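Local structure of GDSL-like protein (Roseburia intestinalis L1-82, 6HFZ) at residues Ala136-His141 against Asn163-Ser168; Val303-Val308 against Arg349-His354. The protein is a two-domain esterase active on acetylated mannans, from which it removes acetyl groups. All blocks are in the same frame, centred on the assembly; numbering follows the deposited sequence.

Interaction 1: Ala136-His141 against Asn163-Ser168; sequences AVLLVH and NLPAVS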
# COMPACT_ATOMS: atom_id res chain seq x y z
N ALA A 136 -11.06 13.28 4.01
CA ALA A 136 -10.33 13.28 5.25
C ALA A 136 -9.35 12.11 5.21
O ALA A 136 -9.73 11.00 4.79
CB ALA A 136 -11.26 13.14 6.43
N VAL A 137 -8.11 12.38 5.59
CA VAL A 137 -7.05 11.38 5.58
C VAL A 137 -6.50 11.25 7.00
O VAL A 137 -6.23 12.26 7.65
CB VAL A 137 -5.94 11.77 4.60
CG1 VAL A 137 -4.76 10.80 4.63
CG2 VAL A 137 -6.45 11.92 3.17
N LEU A 138 -6.38 10.00 7.47
CA LEU A 138 -5.76 9.67 8.74
C LEU A 138 -4.64 8.65 8.48
O LEU A 138 -4.91 7.58 7.86
CB LEU A 138 -6.83 9.09 9.67
CG LEU A 138 -6.34 8.46 10.97
CD1 LEU A 138 -5.75 9.54 11.84
CD2 LEU A 138 -7.49 7.73 11.66
N LEU A 139 -3.44 8.94 8.95
CA LEU A 139 -2.33 8.01 8.78
C LEU A 139 -2.32 7.05 9.97
O LEU A 139 -2.54 7.47 11.14
CB LEU A 139 -1.00 8.76 8.64
CG LEU A 139 -0.94 9.85 7.58
CD1 LEU A 139 0.46 10.35 7.42
CD2 LEU A 139 -1.43 9.38 6.22
N VAL A 140 -2.12 5.76 9.70
CA VAL A 140 -2.01 4.81 10.78
C VAL A 140 -0.65 4.10 10.69
O VAL A 140 -0.25 3.59 9.65
CB VAL A 140 -3.18 3.80 10.74
CG1 VAL A 140 -2.95 2.63 11.69
CG2 VAL A 140 -4.52 4.46 11.04
N HIS A 141 0.09 4.08 11.80
CA HIS A 141 1.43 3.49 11.86
C HIS A 141 1.42 2.23 12.73
O HIS A 141 1.40 2.35 13.96
CB HIS A 141 2.46 4.50 12.44
CG HIS A 141 2.47 5.87 11.84
ND1 HIS A 141 2.78 6.09 10.50
CD2 HIS A 141 2.19 7.09 12.35
CE1 HIS A 141 2.69 7.40 10.24
NE2 HIS A 141 2.34 8.02 11.34
N ASN A 163 0.03 18.52 7.60
CA ASN A 163 -0.87 18.72 8.75
C ASN A 163 -1.95 17.63 8.80
O ASN A 163 -3.15 17.93 9.01
CB ASN A 163 -1.42 20.14 8.72
CG ASN A 163 -0.36 21.15 9.11
OD1 ASN A 163 0.07 21.17 10.26
ND2 ASN A 163 0.11 21.95 8.17
N LEU A 164 -1.52 16.37 8.64
CA LEU A 164 -2.44 15.25 8.70
C LEU A 164 -2.45 14.61 10.06
O LEU A 164 -1.40 14.41 10.67
CB LEU A 164 -2.09 14.20 7.65
CG LEU A 164 -2.17 14.66 6.19
CD1 LEU A 164 -1.71 13.54 5.26
CD2 LEU A 164 -3.57 15.07 5.85
N PRO A 165 -3.64 14.23 10.54
CA PRO A 165 -3.74 13.43 11.76
C PRO A 165 -3.08 12.07 11.57
O PRO A 165 -3.17 11.50 10.48
CB PRO A 165 -5.24 13.31 12.04
CG PRO A 165 -5.93 13.68 10.74
CD PRO A 165 -4.95 14.53 9.95
N ALA A 166 -2.44 11.56 12.64
CA ALA A 166 -1.74 10.29 12.56
C ALA A 166 -1.80 9.60 13.92
O ALA A 166 -1.59 10.28 14.97
CB ALA A 166 -0.31 10.52 12.20
N VAL A 167 -2.00 8.28 13.90
CA VAL A 167 -1.95 7.52 15.12
C VAL A 167 -0.95 6.37 14.98
O VAL A 167 -0.76 5.82 13.85
CB VAL A 167 -3.35 7.03 15.55
CG1 VAL A 167 -4.26 8.20 15.90
CG2 VAL A 167 -4.00 6.13 14.52
N SER A 168 -0.40 5.94 16.12
CA SER A 168 0.73 4.99 16.14
C SER A 168 0.55 3.88 17.17
O SER A 168 0.21 4.15 18.31
CB SER A 168 2.02 5.72 16.38
OG SER A 168 3.10 4.82 16.52

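Interaction 2: Val303-Val308 against Arg349-His354; sequences VAEIIV and RLTETH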
# COMPACT_ATOMS: atom_id res chain seq x y z
N VAL A 303 13.48 -17.62 -14.02
CA VAL A 303 14.20 -16.39 -13.77
C VAL A 303 14.14 -15.57 -15.04
O VAL A 303 14.25 -16.13 -16.14
CB VAL A 303 15.66 -16.66 -13.36
CG1 VAL A 303 16.41 -15.36 -13.11
CG2 VAL A 303 15.74 -17.59 -12.13
N ALA A 304 13.90 -14.26 -14.90
CA ALA A 304 13.92 -13.33 -16.02
C ALA A 304 14.96 -12.24 -15.76
O ALA A 304 15.48 -12.13 -14.67
CB ALA A 304 12.55 -12.73 -16.22
N GLU A 305 15.16 -11.40 -16.78
CA GLU A 305 15.93 -10.18 -16.68
C GLU A 305 15.10 -9.05 -17.31
O GLU A 305 14.27 -9.27 -18.26
CB GLU A 305 17.30 -10.36 -17.34
CG GLU A 305 17.28 -10.28 -18.85
CD GLU A 305 18.59 -10.59 -19.57
OE1 GLU A 305 19.67 -10.54 -18.89
OE2 GLU A 305 18.54 -10.92 -20.80
N ILE A 306 15.25 -7.85 -16.77
CA ILE A 306 14.64 -6.65 -17.29
C ILE A 306 15.78 -5.68 -17.70
O ILE A 306 16.75 -5.51 -16.96
CB ILE A 306 13.67 -6.02 -16.27
CG1 ILE A 306 12.97 -4.80 -16.84
CG2 ILE A 306 14.34 -5.73 -14.94
CD1 ILE A 306 11.71 -4.41 -16.11
N ILE A 307 15.62 -5.09 -18.89
CA ILE A 307 16.57 -4.25 -19.52
C ILE A 307 15.87 -2.96 -19.90
O ILE A 307 14.80 -2.98 -20.50
CB ILE A 307 17.14 -4.94 -20.77
CG1 ILE A 307 17.85 -6.25 -20.41
CG2 ILE A 307 18.07 -3.99 -21.53
CD1 ILE A 307 18.32 -7.04 -21.62
N VAL A 308 16.50 -1.82 -19.58
CA VAL A 308 15.92 -0.54 -19.87
C VAL A 308 16.82 0.14 -20.91
O VAL A 308 18.04 0.21 -20.68
CB VAL A 308 15.74 0.30 -18.60
CG1 VAL A 308 15.22 1.69 -18.89
CG2 VAL A 308 14.79 -0.39 -17.63
N ARG A 349 12.79 -10.62 -20.47
CA ARG A 349 13.11 -11.87 -21.17
C ARG A 349 13.35 -12.97 -20.14
O ARG A 349 14.05 -12.75 -19.19
CB ARG A 349 14.43 -11.69 -21.95
CG ARG A 349 14.78 -12.85 -22.88
CD ARG A 349 15.99 -12.51 -23.80
NE ARG A 349 16.34 -13.67 -24.65
CZ ARG A 349 15.89 -13.85 -25.89
NH1 ARG A 349 15.17 -12.91 -26.47
NH2 ARG A 349 16.18 -14.95 -26.57
N LEU A 350 12.89 -14.19 -20.41
CA LEU A 350 13.20 -15.31 -19.53
C LEU A 350 14.62 -15.82 -19.83
O LEU A 350 14.96 -16.00 -21.00
CB LEU A 350 12.16 -16.41 -19.75
CG LEU A 350 11.08 -16.53 -18.68
CD1 LEU A 350 10.40 -15.24 -18.36
CD2 LEU A 350 10.06 -17.60 -19.02
N THR A 351 15.41 -15.99 -18.77
CA THR A 351 16.84 -16.40 -18.84
C THR A 351 17.11 -17.79 -18.26
O THR A 351 18.11 -18.41 -18.65
CB THR A 351 17.74 -15.36 -18.15
OG1 THR A 351 17.38 -15.30 -16.77
CG2 THR A 351 17.60 -13.99 -18.77
N GLU A 352 16.29 -18.26 -17.31
CA GLU A 352 16.44 -19.62 -16.72
C GLU A 352 15.05 -20.27 -16.58
O GLU A 352 14.08 -19.61 -16.20
CB GLU A 352 17.12 -19.62 -15.34
CG GLU A 352 18.43 -18.82 -15.27
CD GLU A 352 19.05 -18.71 -13.88
OE1 GLU A 352 19.73 -17.68 -13.60
OE2 GLU A 352 18.87 -19.66 -13.07
N THR A 353 14.95 -21.53 -16.99
CA THR A 353 13.79 -22.38 -16.83
C THR A 353 14.24 -23.75 -16.32
O THR A 353 15.44 -24.06 -16.40
CB THR A 353 12.97 -22.56 -18.11
OG1 THR A 353 13.78 -23.17 -19.13
CG2 THR A 353 12.37 -21.23 -18.56
N HIS A 354 13.27 -24.51 -15.80
CA HIS A 354 13.51 -25.81 -15.28
C HIS A 354 12.44 -26.75 -15.80
O HIS A 354 11.27 -26.36 -15.92
CB HIS A 354 13.56 -25.81 -13.74
CG HIS A 354 14.38 -24.71 -13.16
ND1 HIS A 354 13.85 -23.45 -12.96
CD2 HIS A 354 15.66 -24.67 -12.76
CE1 HIS A 354 14.78 -22.68 -12.41
NE2 HIS A 354 15.90 -23.40 -12.28

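Interaction 1: Ala136-His141 against Asn163-Ser168
Val140 and Val167 run alongside each other on one face of the sheet, their CG2 methyls 3.9 Å apart, under Ile206 of helix 196-215. On that same face CD1 of Leu138 meets CB of Pro165 (3.8 Å); its CG is anti to the backbone N (chi1 170°), beside the carbonyl carbon, from where CD1 reaches the proline. The other face bears Leu139, whose CB packs on CB of Ala166, and Val137, whose CG1 meets CD1 of Leu164 at 4.1 Å; helix 115-129 covers this end. Between the faces runs a parallel ladder: Leu139 N to Pro165 O (3.0 Å, nearly straight at 174°), Val167 N to Leu139 O (2.9 Å) and His141 N to Val167 O (2.8 Å). At the polar end the His141 ring has CB of Ser168 at its edge. Its NE2 lies 3.7 Å from CB of Ala166, and ND1 is hydrogen-bonded to Ser108. Replacing His141 by an alanine would probably leave the Ser108 hydroxyl without this partner and open a gap beside Ala166 and Ser168. Backbone bonds thus fix the register of this buried beta-alpha-beta unit and apolar contacts seal both faces, while His141 and Ser168, whose OG is hydrogen-bonded to Gln152, bring polarity to the C-terminal strand ends.

Interaction 2: Val303-Val308 against Arg349-His354
The side chain of Glu352 flanks that of Val303, CB to CB at 3.8 Å, with the extended glutamate chain running along the valine so that its CD comes 3.9 Å from CG2 of Val303. The carboxylate ends at Arg317 of strand 316-319, with which OE1 forms a salt bridge. Thr351 crosses Val303 obliquely and Glu305 at about a right angle. The CG2 methyl of Thr351 rests against the carboxylate carbon CD of Glu305 at 3.6 Å, a van der Waals contact between a methyl and a carboxylate, and Glu305 CG sits between its backbone N and carbonyl carbon (chi1 78°), which brings CG and CD against that methyl. The same rotation about the Thr351 CA-CB bond that presents this methyl turns OG1 to Val303 O, giving a weak bond of 3.3 Å. Ala304 CB meets CD1 of Leu350 at 3.9 Å. Val303 O also accepts two backbone bonds, from Thr351 N (2.9 Å) and Glu352 N (3.2 Å), both arriving from one face of the carbonyl plane, and Val303 N answers with a bond to Glu352 O (3.0 Å). Beyond, Glu305 and Arg349 form a reciprocal pair of backbone bonds, and the arginine chain leads away. Two successive residues, Thr351 and Glu352, opposite the single Val303 make a classic beta bulge, here at the end of strand 342-352 in an antiparallel sheet of the all-beta part of the chain.

How the interactions relate
From the N terminus, the chain first completes interaction 1, where residues 163-168 return beside strand 136-141 after helix 152-161, closing a short beta-alpha-beta crossover in the mixed sheet of the GDSL-type, SGNH-hydrolase part. Interaction 2 opens later: strand 303-308 is followed by strands 316-319 and 329-336 before strand 342-352 comes back against it, closing a longer, helix-free loop. The two loops follow in series, neither nesting nor crossing. The centres of interaction 1 and interaction 2 are about 41 Å apart, on opposite sides of the chain's centre. The nearest atoms of interaction 1 and interaction 2 are about 29 Å apart. Each joins neighbouring strands within one sheet, a parallel pair in the mixed sheet and an antiparallel pair in the other.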